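Local coordinates for protein beta-galactosidase BgaB (Bifidobacterium adolescentis, PDB 5VYM) that hydrolyses terminal beta-galactose from galacto-oligosaccharides, with high activity on beta-1,4-linked galactobiose and oligosaccharides containing it, and is represented here by its trimerisation domain, at residues S146-S151 with L176-G181; K62-P67 with Q78-F83; S5-L10 with S47-V52; A13-A18 with P67-L72; W162-N167 with W187-T192. All blocks are in the same frame, centred on the assembly; numbering follows the deposited sequence.

Interaction 1 (S146-S151 with L176-G181); sequences SSADDS and LATYAG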
# COMPACT_ATOMS: atom_id res chain seq x y z
N SER B 146 -9.59 25.66 -6.93
CA SER B 146 -8.66 26.28 -7.86
C SER B 146 -7.74 25.21 -8.43
O SER B 146 -7.28 24.33 -7.70
CB SER B 146 -7.84 27.39 -7.19
OG SER B 146 -6.98 28.02 -8.13
N SER B 147 -7.49 25.29 -9.73
CA SER B 147 -6.65 24.30 -10.39
C SER B 147 -5.20 24.48 -9.98
O SER B 147 -4.64 25.58 -10.10
CB SER B 147 -6.80 24.40 -11.91
OG SER B 147 -8.09 23.98 -12.32
N ALA B 148 -4.58 23.41 -9.49
CA ALA B 148 -3.18 23.48 -9.09
C ALA B 148 -2.23 23.40 -10.27
O ALA B 148 -1.04 23.72 -10.12
CB ALA B 148 -2.86 22.36 -8.09
N ASP B 149 -2.71 22.99 -11.44
CA ASP B 149 -1.92 22.98 -12.65
C ASP B 149 -2.13 24.32 -13.38
O ASP B 149 -2.55 25.30 -12.77
CB ASP B 149 -2.27 21.76 -13.51
CG ASP B 149 -3.77 21.65 -13.79
OD1 ASP B 149 -4.53 22.56 -13.40
OD2 ASP B 149 -4.18 20.65 -14.41
N ASP B 150 -1.83 24.36 -14.68
CA ASP B 150 -2.04 25.56 -15.48
C ASP B 150 -3.23 25.43 -16.42
O ASP B 150 -3.44 26.31 -17.26
CB ASP B 150 -0.77 25.90 -16.27
CG ASP B 150 0.37 26.34 -15.38
OD1 ASP B 150 0.09 26.90 -14.29
OD2 ASP B 150 1.54 26.14 -15.76
N SER B 151 -4.01 24.36 -16.30
CA SER B 151 -5.16 24.18 -17.18
C SER B 151 -6.29 25.13 -16.83
O SER B 151 -7.09 25.48 -17.71
CB SER B 151 -5.65 22.73 -17.11
OG SER B 151 -6.09 22.40 -15.80
N LEU B 176 -4.21 18.22 -8.76
CA LEU B 176 -4.89 18.86 -9.88
C LEU B 176 -5.77 20.03 -9.46
O LEU B 176 -5.99 20.94 -10.27
CB LEU B 176 -5.74 17.83 -10.63
CG LEU B 176 -4.97 16.69 -11.29
CD1 LEU B 176 -5.91 15.74 -12.02
CD2 LEU B 176 -3.91 17.23 -12.24
N ALA B 177 -6.26 20.03 -8.23
CA ALA B 177 -7.09 21.12 -7.74
C ALA B 177 -6.94 21.23 -6.23
O ALA B 177 -6.74 20.23 -5.53
CB ALA B 177 -8.57 20.92 -8.10
N THR B 178 -7.02 22.46 -5.74
CA THR B 178 -6.97 22.75 -4.31
C THR B 178 -8.14 23.64 -3.94
O THR B 178 -8.74 24.30 -4.79
CB THR B 178 -5.66 23.43 -3.91
OG1 THR B 178 -5.43 24.57 -4.75
CG2 THR B 178 -4.49 22.47 -4.03
N TYR B 179 -8.47 23.65 -2.65
CA TYR B 179 -9.46 24.58 -2.14
C TYR B 179 -8.81 25.94 -1.94
O TYR B 179 -7.74 26.05 -1.34
CB TYR B 179 -10.05 24.06 -0.82
CG TYR B 179 -10.63 22.67 -0.92
CD1 TYR B 179 -11.77 22.43 -1.67
CD2 TYR B 179 -10.04 21.61 -0.25
CE1 TYR B 179 -12.31 21.16 -1.76
CE2 TYR B 179 -10.57 20.33 -0.33
CZ TYR B 179 -11.71 20.11 -1.09
OH TYR B 179 -12.23 18.84 -1.17
N ALA B 180 -9.46 26.98 -2.45
CA ALA B 180 -8.94 28.34 -2.37
C ALA B 180 -10.08 29.31 -2.12
O ALA B 180 -11.26 28.97 -2.27
CB ALA B 180 -8.17 28.71 -3.64
N GLY B 181 -9.72 30.52 -1.74
CA GLY B 181 -10.68 31.58 -1.48
C GLY B 181 -10.79 31.90 -0.00
O GLY B 181 -10.19 31.25 0.86

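Interaction 2 (K62-P67 with Q78-F83); sequences KTVVLP and QRLADF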
# COMPACT_ATOMS: atom_id res chain seq x y z
N LYS B 62 17.61 -2.57 -8.65
CA LYS B 62 16.48 -3.41 -9.01
C LYS B 62 15.86 -4.10 -7.81
O LYS B 62 14.64 -4.31 -7.78
CB LYS B 62 16.91 -4.46 -10.04
CG LYS B 62 17.38 -3.88 -11.36
CD LYS B 62 17.63 -4.97 -12.38
CE LYS B 62 18.09 -4.40 -13.71
NZ LYS B 62 17.13 -3.39 -14.23
N THR B 63 16.67 -4.45 -6.81
CA THR B 63 16.20 -5.10 -5.59
C THR B 63 16.78 -4.37 -4.39
O THR B 63 17.94 -3.96 -4.41
CB THR B 63 16.59 -6.58 -5.56
OG1 THR B 63 15.99 -7.25 -6.67
CG2 THR B 63 16.12 -7.24 -4.26
N VAL B 64 15.96 -4.20 -3.36
CA VAL B 64 16.35 -3.52 -2.13
C VAL B 64 16.03 -4.43 -0.96
O VAL B 64 14.93 -5.00 -0.89
CB VAL B 64 15.65 -2.16 -2.00
CG1 VAL B 64 15.30 -1.85 -0.57
CG2 VAL B 64 16.52 -1.06 -2.59
N VAL B 65 16.98 -4.59 -0.04
CA VAL B 65 16.86 -5.50 1.10
C VAL B 65 16.95 -4.68 2.38
O VAL B 65 17.86 -3.85 2.52
CB VAL B 65 17.94 -6.60 1.07
CG1 VAL B 65 17.80 -7.51 2.28
CG2 VAL B 65 17.85 -7.40 -0.22
N LEU B 66 16.02 -4.92 3.30
CA LEU B 66 15.99 -4.22 4.59
C LEU B 66 16.09 -5.25 5.71
O LEU B 66 15.07 -5.79 6.18
CB LEU B 66 14.72 -3.39 4.74
CG LEU B 66 14.57 -2.19 3.80
CD1 LEU B 66 13.74 -2.56 2.58
CD2 LEU B 66 13.96 -1.00 4.53
N PRO B 67 17.30 -5.56 6.18
CA PRO B 67 17.45 -6.52 7.28
C PRO B 67 17.51 -5.85 8.64
O PRO B 67 18.47 -5.12 8.93
CB PRO B 67 18.77 -7.22 6.94
CG PRO B 67 19.54 -6.22 6.07
CD PRO B 67 18.61 -5.08 5.70
N GLN B 78 7.07 5.14 2.44
CA GLN B 78 6.51 5.60 1.18
C GLN B 78 7.51 5.47 0.04
O GLN B 78 7.13 5.16 -1.10
CB GLN B 78 6.04 7.05 1.31
CG GLN B 78 5.38 7.62 0.07
CD GLN B 78 4.10 6.90 -0.30
OE1 GLN B 78 3.24 6.66 0.56
NE2 GLN B 78 3.97 6.53 -1.57
N ARG B 79 8.80 5.70 0.32
CA ARG B 79 9.82 5.54 -0.71
C ARG B 79 9.90 4.10 -1.18
O ARG B 79 10.09 3.83 -2.38
CB ARG B 79 11.18 6.01 -0.20
CG ARG B 79 11.29 7.52 0.02
CD ARG B 79 12.62 7.87 0.66
NE ARG B 79 13.75 7.53 -0.20
CZ ARG B 79 14.97 7.29 0.25
NH1 ARG B 79 15.23 7.33 1.55
NH2 ARG B 79 15.94 6.99 -0.61
N LEU B 80 9.76 3.14 -0.26
CA LEU B 80 9.74 1.74 -0.64
C LEU B 80 8.51 1.41 -1.48
O LEU B 80 8.60 0.67 -2.47
CB LEU B 80 9.79 0.85 0.60
CG LEU B 80 11.08 0.87 1.42
CD1 LEU B 80 10.89 0.09 2.71
CD2 LEU B 80 12.24 0.29 0.62
N ALA B 81 7.35 1.95 -1.09
CA ALA B 81 6.13 1.68 -1.84
C ALA B 81 6.21 2.25 -3.25
O ALA B 81 5.82 1.59 -4.22
CB ALA B 81 4.92 2.24 -1.10
N ASP B 82 6.72 3.48 -3.39
CA ASP B 82 6.93 4.05 -4.71
C ASP B 82 7.94 3.23 -5.51
O ASP B 82 7.74 2.98 -6.70
CB ASP B 82 7.39 5.50 -4.60
CG ASP B 82 6.29 6.44 -4.14
OD1 ASP B 82 5.15 6.30 -4.63
OD2 ASP B 82 6.56 7.30 -3.28
N PHE B 83 9.02 2.81 -4.86
CA PHE B 83 10.04 2.01 -5.53
C PHE B 83 9.46 0.68 -6.02
O PHE B 83 9.72 0.26 -7.15
CB PHE B 83 11.22 1.79 -4.59
CG PHE B 83 12.25 0.84 -5.12
CD1 PHE B 83 12.25 -0.49 -4.73
CD2 PHE B 83 13.23 1.27 -5.99
CE1 PHE B 83 13.21 -1.37 -5.21
CE2 PHE B 83 14.19 0.40 -6.47
CZ PHE B 83 14.18 -0.93 -6.08

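Interaction 3 (S5-L10 with S47-V52); sequences SDTAIL and SRADIV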
# COMPACT_ATOMS: atom_id res chain seq x y z
N SER B 5 25.70 -2.66 -8.52
CA SER B 5 25.01 -3.94 -8.45
C SER B 5 23.51 -3.76 -8.67
O SER B 5 22.97 -2.65 -8.63
CB SER B 5 25.27 -4.61 -7.10
OG SER B 5 24.42 -5.72 -6.91
N ASP B 6 22.83 -4.88 -8.92
CA ASP B 6 21.38 -4.88 -9.02
C ASP B 6 20.69 -4.81 -7.66
O ASP B 6 19.54 -4.37 -7.59
CB ASP B 6 20.88 -6.12 -9.77
CG ASP B 6 21.12 -6.04 -11.26
OD1 ASP B 6 21.23 -4.92 -11.79
OD2 ASP B 6 21.19 -7.11 -11.91
N THR B 7 21.38 -5.22 -6.60
CA THR B 7 20.79 -5.34 -5.27
C THR B 7 21.49 -4.38 -4.32
O THR B 7 22.72 -4.30 -4.30
CB THR B 7 20.90 -6.77 -4.75
OG1 THR B 7 20.33 -7.68 -5.71
CG2 THR B 7 20.16 -6.91 -3.42
N ALA B 8 20.70 -3.67 -3.52
CA ALA B 8 21.21 -2.79 -2.48
C ALA B 8 20.67 -3.24 -1.13
O ALA B 8 19.46 -3.39 -0.96
CB ALA B 8 20.81 -1.33 -2.75
N ILE B 9 21.57 -3.46 -0.19
CA ILE B 9 21.20 -3.73 1.20
C ILE B 9 21.23 -2.41 1.95
O ILE B 9 22.28 -1.77 2.06
CB ILE B 9 22.15 -4.76 1.84
CG1 ILE B 9 22.12 -6.06 1.04
CG2 ILE B 9 21.76 -5.00 3.29
CD1 ILE B 9 23.10 -7.10 1.54
N LEU B 10 20.07 -1.98 2.44
CA LEU B 10 19.95 -0.66 3.04
C LEU B 10 20.42 -0.67 4.48
O LEU B 10 20.13 -1.58 5.25
CB LEU B 10 18.50 -0.18 2.97
CG LEU B 10 17.88 -0.14 1.57
CD1 LEU B 10 16.55 0.60 1.62
CD2 LEU B 10 18.83 0.49 0.56
N SER B 47 26.14 -13.08 -6.74
CA SER B 47 25.49 -11.81 -7.09
C SER B 47 25.75 -10.83 -5.95
O SER B 47 24.87 -10.59 -5.12
CB SER B 47 23.99 -12.01 -7.35
OG SER B 47 23.78 -12.88 -8.44
N ARG B 48 26.96 -10.27 -5.92
CA ARG B 48 27.34 -9.36 -4.85
C ARG B 48 26.44 -8.13 -4.83
O ARG B 48 26.24 -7.49 -5.86
CB ARG B 48 28.80 -8.94 -5.00
CG ARG B 48 29.27 -7.99 -3.92
CD ARG B 48 30.51 -7.22 -4.33
NE ARG B 48 30.93 -6.27 -3.30
CZ ARG B 48 30.44 -5.04 -3.17
NH1 ARG B 48 29.50 -4.61 -4.01
NH2 ARG B 48 30.88 -4.25 -2.20
N ALA B 49 25.92 -7.81 -3.66
CA ALA B 49 25.07 -6.65 -3.46
C ALA B 49 25.86 -5.52 -2.83
O ALA B 49 26.85 -5.74 -2.13
CB ALA B 49 23.86 -6.99 -2.58
N ASP B 50 25.42 -4.29 -3.09
CA ASP B 50 26.00 -3.11 -2.46
C ASP B 50 25.29 -2.83 -1.14
O ASP B 50 24.12 -3.18 -0.95
CB ASP B 50 25.89 -1.89 -3.37
CG ASP B 50 26.58 -2.09 -4.70
OD1 ASP B 50 27.60 -2.82 -4.75
OD2 ASP B 50 26.12 -1.51 -5.71
N ILE B 51 26.01 -2.19 -0.23
CA ILE B 51 25.43 -1.68 1.00
C ILE B 51 25.28 -0.17 0.85
O ILE B 51 26.27 0.55 0.69
CB ILE B 51 26.30 -2.03 2.22
CG1 ILE B 51 26.40 -3.55 2.37
CG2 ILE B 51 25.71 -1.41 3.48
CD1 ILE B 51 27.27 -4.00 3.52
N VAL B 52 24.04 0.30 0.88
CA VAL B 52 23.71 1.70 0.61
C VAL B 52 23.00 2.26 1.83
O VAL B 52 22.10 1.61 2.37
CB VAL B 52 22.82 1.86 -0.64
CG1 VAL B 52 22.49 3.32 -0.88
CG2 VAL B 52 23.51 1.25 -1.85

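Interaction 4 (A13-A18 with P67-L72); sequences AESEWA and PTVLIL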
# COMPACT_ATOMS: atom_id res chain seq x y z
N ALA B 13 21.30 3.97 10.18
CA ALA B 13 22.07 4.27 11.39
C ALA B 13 21.18 4.33 12.62
O ALA B 13 21.56 3.86 13.69
CB ALA B 13 22.83 5.59 11.21
N GLU B 14 19.98 4.91 12.48
CA GLU B 14 19.06 4.97 13.60
C GLU B 14 18.67 3.57 14.07
O GLU B 14 18.54 3.32 15.28
CB GLU B 14 17.81 5.77 13.22
CG GLU B 14 18.07 7.24 12.93
CD GLU B 14 18.45 7.50 11.48
OE1 GLU B 14 18.22 8.63 10.99
OE2 GLU B 14 18.98 6.57 10.83
N SER B 15 18.50 2.63 13.13
CA SER B 15 18.19 1.26 13.51
C SER B 15 19.35 0.62 14.26
O SER B 15 19.14 -0.17 15.19
CB SER B 15 17.83 0.43 12.28
OG SER B 15 16.69 0.97 11.62
N GLU B 16 20.59 0.95 13.87
CA GLU B 16 21.75 0.44 14.60
C GLU B 16 21.83 1.03 16.00
O GLU B 16 22.25 0.36 16.94
CB GLU B 16 23.03 0.74 13.81
CG GLU B 16 24.32 0.32 14.51
CD GLU B 16 24.45 -1.19 14.67
OE1 GLU B 16 23.67 -1.94 14.04
OE2 GLU B 16 25.33 -1.62 15.44
N TRP B 17 21.41 2.29 16.16
CA TRP B 17 21.36 2.89 17.49
C TRP B 17 20.37 2.16 18.38
O TRP B 17 20.67 1.85 19.54
CB TRP B 17 21.00 4.37 17.38
CG TRP B 17 21.93 5.18 16.53
CD1 TRP B 17 23.19 4.83 16.14
CD2 TRP B 17 21.66 6.46 15.94
NE1 TRP B 17 23.73 5.82 15.36
CE2 TRP B 17 22.81 6.83 15.22
CE3 TRP B 17 20.56 7.32 15.96
CZ2 TRP B 17 22.89 8.03 14.52
CZ3 TRP B 17 20.65 8.51 15.27
CH2 TRP B 17 21.80 8.86 14.56
N ALA B 18 19.18 1.86 17.85
CA ALA B 18 18.21 1.08 18.61
C ALA B 18 18.73 -0.32 18.91
O ALA B 18 18.38 -0.90 19.94
CB ALA B 18 16.88 1.01 17.85
N PRO B 67 17.30 -5.56 6.18
CA PRO B 67 17.45 -6.52 7.28
C PRO B 67 17.51 -5.85 8.64
O PRO B 67 18.47 -5.12 8.93
CB PRO B 67 18.77 -7.22 6.94
CG PRO B 67 19.54 -6.22 6.07
CD PRO B 67 18.61 -5.08 5.70
N THR B 68 16.50 -6.10 9.47
CA THR B 68 16.41 -5.51 10.81
C THR B 68 16.54 -3.99 10.74
O THR B 68 17.31 -3.36 11.48
CB THR B 68 17.45 -6.12 11.76
OG1 THR B 68 17.50 -7.54 11.55
CG2 THR B 68 17.08 -5.85 13.22
N VAL B 69 15.79 -3.39 9.82
CA VAL B 69 15.68 -1.92 9.75
C VAL B 69 14.55 -1.55 10.70
O VAL B 69 13.40 -1.33 10.31
CB VAL B 69 15.46 -1.42 8.32
CG1 VAL B 69 15.36 0.10 8.29
CG2 VAL B 69 16.59 -1.90 7.42
N LEU B 70 14.88 -1.51 11.99
CA LEU B 70 13.86 -1.33 13.02
C LEU B 70 13.16 0.01 12.89
O LEU B 70 11.94 0.11 13.08
CB LEU B 70 14.48 -1.48 14.41
CG LEU B 70 14.95 -2.88 14.80
CD1 LEU B 70 16.30 -2.81 15.49
CD2 LEU B 70 13.93 -3.55 15.70
N ILE B 71 13.91 1.06 12.58
CA ILE B 71 13.37 2.41 12.48
C ILE B 71 13.04 2.69 11.02
O ILE B 71 13.93 2.70 10.16
CB ILE B 71 14.36 3.46 13.02
CG1 ILE B 71 14.98 2.98 14.34
CG2 ILE B 71 13.67 4.80 13.21
CD1 ILE B 71 14.00 2.87 15.48
N LEU B 72 11.76 2.90 10.74
CA LEU B 72 11.29 3.28 9.41
C LEU B 72 10.31 4.42 9.56
O LEU B 72 9.23 4.25 10.14
CB LEU B 72 10.64 2.10 8.68
CG LEU B 72 11.49 1.33 7.68
CD1 LEU B 72 10.62 0.37 6.88
CD2 LEU B 72 12.25 2.27 6.76

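Interaction 5 (W162-N167 with W187-T192); sequences WQNDVN and WELDGT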
# COMPACT_ATOMS: atom_id res chain seq x y z
N TRP B 162 -17.02 18.27 1.47
CA TRP B 162 -15.61 18.06 1.19
C TRP B 162 -14.97 17.26 2.31
O TRP B 162 -15.48 17.19 3.43
CB TRP B 162 -14.87 19.40 1.02
CG TRP B 162 -14.98 20.28 2.22
CD1 TRP B 162 -14.17 20.26 3.32
CD2 TRP B 162 -15.96 21.30 2.46
NE1 TRP B 162 -14.58 21.21 4.23
CE2 TRP B 162 -15.68 21.86 3.72
CE3 TRP B 162 -17.04 21.79 1.73
CZ2 TRP B 162 -16.44 22.89 4.26
CZ3 TRP B 162 -17.80 22.81 2.27
CH2 TRP B 162 -17.50 23.35 3.52
N GLN B 163 -13.84 16.64 1.98
CA GLN B 163 -13.00 15.95 2.95
C GLN B 163 -11.89 16.90 3.41
O GLN B 163 -11.12 17.40 2.58
CB GLN B 163 -12.40 14.68 2.35
CG GLN B 163 -11.27 14.07 3.17
CD GLN B 163 -11.76 13.39 4.43
OE1 GLN B 163 -12.91 12.96 4.51
NE2 GLN B 163 -10.89 13.29 5.42
N ASN B 164 -11.83 17.16 4.71
CA ASN B 164 -10.87 18.13 5.24
C ASN B 164 -9.47 17.54 5.38
O ASN B 164 -8.48 18.26 5.21
CB ASN B 164 -11.34 18.65 6.60
CG ASN B 164 -12.80 19.04 6.60
OD1 ASN B 164 -13.16 20.17 6.27
ND2 ASN B 164 -13.66 18.09 6.98
N ASP B 165 -9.37 16.25 5.69
CA ASP B 165 -8.10 15.62 6.04
C ASP B 165 -7.55 14.90 4.81
O ASP B 165 -7.83 13.72 4.58
CB ASP B 165 -8.29 14.67 7.22
CG ASP B 165 -7.04 14.49 8.04
OD1 ASP B 165 -5.93 14.75 7.52
OD2 ASP B 165 -7.16 14.10 9.22
N VAL B 166 -6.77 15.62 4.01
CA VAL B 166 -6.13 15.06 2.82
C VAL B 166 -4.70 15.59 2.76
O VAL B 166 -4.49 16.81 2.78
CB VAL B 166 -6.87 15.42 1.52
CG1 VAL B 166 -6.06 14.97 0.31
CG2 VAL B 166 -8.25 14.78 1.50
N ASN B 167 -3.73 14.68 2.69
CA ASN B 167 -2.33 15.05 2.54
C ASN B 167 -1.68 14.14 1.51
O ASN B 167 -1.85 12.92 1.57
CB ASN B 167 -1.58 14.97 3.87
CG ASN B 167 -2.03 16.03 4.86
OD1 ASN B 167 -2.83 15.76 5.75
ND2 ASN B 167 -1.53 17.25 4.69
N TRP B 187 -11.99 27.39 7.10
CA TRP B 187 -11.80 25.98 7.41
C TRP B 187 -10.34 25.56 7.37
O TRP B 187 -10.05 24.36 7.49
CB TRP B 187 -12.61 25.11 6.44
CG TRP B 187 -14.07 25.43 6.40
CD1 TRP B 187 -14.70 26.31 5.57
CD2 TRP B 187 -15.10 24.87 7.23
NE1 TRP B 187 -16.04 26.33 5.82
CE2 TRP B 187 -16.32 25.46 6.84
CE3 TRP B 187 -15.10 23.93 8.27
CZ2 TRP B 187 -17.53 25.14 7.45
CZ3 TRP B 187 -16.30 23.62 8.88
CH2 TRP B 187 -17.50 24.22 8.47
N GLU B 188 -9.42 26.51 7.20
CA GLU B 188 -7.98 26.23 7.09
C GLU B 188 -7.69 25.27 5.94
O GLU B 188 -6.85 24.37 6.05
CB GLU B 188 -7.42 25.69 8.41
CG GLU B 188 -7.80 26.51 9.63
CD GLU B 188 -7.26 25.91 10.91
OE1 GLU B 188 -6.15 25.35 10.89
OE2 GLU B 188 -7.96 25.99 11.95
N LEU B 189 -8.40 25.45 4.82
CA LEU B 189 -8.29 24.56 3.68
C LEU B 189 -7.68 25.23 2.46
O LEU B 189 -7.63 24.61 1.39
CB LEU B 189 -9.67 23.99 3.32
CG LEU B 189 -10.29 23.02 4.33
CD1 LEU B 189 -11.68 22.62 3.89
CD2 LEU B 189 -9.41 21.79 4.51
N ASP B 190 -7.22 26.47 2.58
CA ASP B 190 -6.59 27.16 1.46
C ASP B 190 -5.26 26.47 1.15
O ASP B 190 -4.26 26.68 1.84
CB ASP B 190 -6.39 28.64 1.77
CG ASP B 190 -6.09 29.47 0.54
OD1 ASP B 190 -5.15 29.12 -0.21
OD2 ASP B 190 -6.80 30.47 0.30
N GLY B 191 -5.26 25.63 0.11
CA GLY B 191 -4.10 24.85 -0.26
C GLY B 191 -4.28 23.36 -0.11
O GLY B 191 -3.44 22.59 -0.61
N THR B 192 -5.34 22.91 0.56
CA THR B 192 -5.57 21.48 0.75
C THR B 192 -5.94 20.82 -0.57
O THR B 192 -6.68 21.39 -1.38
CB THR B 192 -6.69 21.26 1.78
OG1 THR B 192 -6.33 21.90 3.01
CG2 THR B 192 -6.91 19.78 2.03

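Interaction 1 (S146-S151 with L176-G181)
Ser146 and Thr178 face each other as an antiparallel hydrogen-bonded pair, where strand 143-147 lies beside strand 174-180 in the antiparallel sheet of the trimerisation domain. Two backbone bonds define the pair: Ser146 N to Thr178 O at 2.7 Å, and Thr178 N to Ser146 O, which is nearly straight at 170°. The threonine side chain turns back on the same acceptor. With OG1 held between its own backbone N and carbonyl carbon (chi1 52°), Thr178 OG1 adds a weak bond of 3.5 Å to Ser146 O. Next to it the methyl of Ala180 meets the methylene of Ser146, CB to CB 3.8 Å, while Ser146 OG finds a weak partner in Asp155.

On the other face sit Ser147 and Ala177, a non-hydrogen-bonded pair with their CA atoms 4.2 Å apart. Here the Ser147 hydroxyl is engaged by Leu154 N, and Ala177 CB packs on Leu154 too. Leu176 points away from segment 146-151, and both it and Ala177 face Val195, forming a classic beta bulge toward strand 193-200.

Beyond Ser147 the strand gives way to a loop. The Asp149 carboxylate passes Leu176 obliquely, OD2 lying 4.1 Å from Leu176 CD2, and its firm polar partner is the hydroxyl of Tyr224. The last backbone bond, Ala148 N to Leu176 O at 2.9 Å, arrives 62° above the carbonyl plane, off the lone pairs, and the same Leu176 O receives a CA-H contact from Ser147 CA at 3.4 Å.

Interaction 2 (K62-P67 with Q78-F83)
Leu80 reaches from helix 74-85 to strand 63-66 and meets two of its side chains, Val64 and Leu66. These apolar contacts carry much of the pairing. Leu66 and Leu80 approach tip to tip, with Leu66 CD2 3.7 Å from Leu80 CD1. Val64 instead crosses Leu80 at about a right angle, its CG1 lying 3.9 Å from Leu80 CD2. The two methyls of Leu80 thus divide their work: CD1 stays with Leu66, while CD2 touches both Leu66 CD1 and Val64.

Aromatic contacts form the second group. With CG anti to its backbone N (chi1 173°), Phe83 extends toward the start of the strand. Phe83 CE1 comes within 4.1 Å of Val64 CB. At the tip of the ring, Phe83 CZ lies 3.8 Å from Lys62 O, a carbonyl oxygen. Thr63 N lies at the ring edge, near the ring plane, 4.4 Å from Phe83 CZ. Trp58 also meets this ring, in an edge-to-face pair.

No polar contact bridges the two segments; the hydroxyl Thr63 OG1, for one, pairs with Arg89. On the side of the helix turned from the strand, Ala81 packs on Tyr200 of the second subunit.

The segment axes pass 10.7 Å apart, with directions differing by 151°, so the helix runs roughly antiparallel to the strand. This suits the first half of a beta-alpha-beta crossover, strand 63-66 followed by helix 74-85 and completed by the parallel strand 89-93, in a parallel-sheet domain of the glutaminase I clan.

Interaction 3 (S5-L10 with S47-V52)
Asp50 meets Ser5 just before strand 7-11 begins its parallel pairing with strand 50-53, at one border of the chain's four-stranded parallel sheet. Asp50 CB starts 4.1 Å from the carbonyl oxygen Thr7 O. One atom further, CG lies 3.7 Å from Ser5 CB. There the carboxylate forks. OD1 is met nearly along its C-O axis by Arg48 NH1 at 2.7 Å, a salt bridge in the guanidinium plane. OD2 takes the amide of Ser5, N to OD2 3.1 Å, on its syn side though 34° out of the carboxylate plane, and also pairs with the hydroxyl of Tyr61. An alanine at Asp50 would remove both oxygens and would probably leave the Arg48 guanidinium without its charge partner and Ser5 N without its acceptor.

Past this junction the backbone takes over: Asp50 N bonds to Thr7 O, Ile9 N to Asp50 O at 2.7 Å, and Val52 N to Ile9 O. Ala8 CB and Val52 CG2 touch on one face, while Ile9 leans on Ala49 from the other. Ser5 OG closes the start, accepting Thr7 N in an ST turn and donating to Arg48 O at 2.7 Å, in the carbonyl plane on a lone pair.

Interaction 4 (A13-A18 with P67-L72)
Ser15 of helix 13-20 inserts its hydroxyl into the bend of the loop 67-72, and this is the tight part of the contact. Ile71 N donates to Ser15 OG at 2.9 Å and a nearly straight 164°. Leu70 N is also close, but its angle is too poor for a bond; its weak partner is Thr68 O, in an inverse gamma turn centred on Val69. Val69 CG1 lies 3.7 Å from Ser15 OG, so the oxygen is hemmed in by the turn, and a further hydrogen bond links it to Ser12 OG.

Van der Waals contact spreads more loosely along the helix. Ile71 lays CG1 3.7 Å from Glu14 O, and its CD1 ends in apolar contact 4.2 Å from Ala18 CB. On the partly exposed side, Glu14 CB approaches Ile71 CG1 at 4.1 Å, but a bend at chi2 (87°) carries the carboxylate away from the loop.

A valine in place of Ser15 would probably leave both Ile71 N and Ser12 OG without their shared partner. One buried hydroxyl thus serves two partners, which implies that the helix is located on the loop by a directional bond, with Ile71 and Ala18 adding less specific apolar contact.

Interaction 5 (W162-N167 with W187-T192)
Trp162 and Trp187 form a T-shaped pair. The edge of Trp162 meets the face of Trp187: the six-membered ring of the first and the five-membered ring of the second have centroids 5.0 Å apart and planes at 73°. CZ2 of Trp162 does the touching, standing over the middle of the Trp187 indole, 3.6 Å from its CE2. What brings the ring there is the Trp162 torsion (chi1 58°), which sets CG between the backbone N and the carbonyl carbon.

Aliphatic side chains come next. Leu189 crosses Trp162 obliquely, its CD1 3.2 Å from Trp162 NE1, and its CD2 rests 3.7 Å from Asn164 O. Thr192 likewise lies against carbonyl oxygens, Asn164 O and Val166 O, each 3.9 Å from its CG2.

Segment 187-192 opens with a helix C-cap, the Schellman motif with Glu188 as C-prime residue that ends helix 182-186, and goes on into a type II beta turn from Leu189 to Thr192, closed by Thr192 N to Leu189 O. Segment 162-167 begins at the end of strand 158-163, outermost in the chain's antiparallel sheet, which runs on into the second subunit.

No hydrogen bond crosses between the two segments. Trp162 NE1 makes a weak, bent 2.7 Å bond to Asn164 OD1. The Gln163 amide bonds to the backbone of Glu128 and Asn130 of the second subunit, and Trp187 packs on Gly133 of the same neighbour.

Interactions 2, 3 and 4 belong to the parallel-sheet half of the chain and are buried; interactions 1 and 5 lie at the antiparallel sheet and are partly buried. Segment 62-67 links interaction 2 to interaction 3, since Lys62 N bonds to Asp6 O and Val65 O to Leu10 N, and interactions 2 and 4 share Pro67. Interactions 1 and 5 are joined through Tyr179, whose backbone bonds to Gly191 and Thr192. Chemistry follows place: interactions 1 and 3 rest mainly on backbone bonds, with side-chain bonds added in interaction 3, the helix-on-strand interaction 2 is apolar, interaction 4 turns on one hydroxyl, and interaction 5, beside the second subunit, relies on aromatic packing.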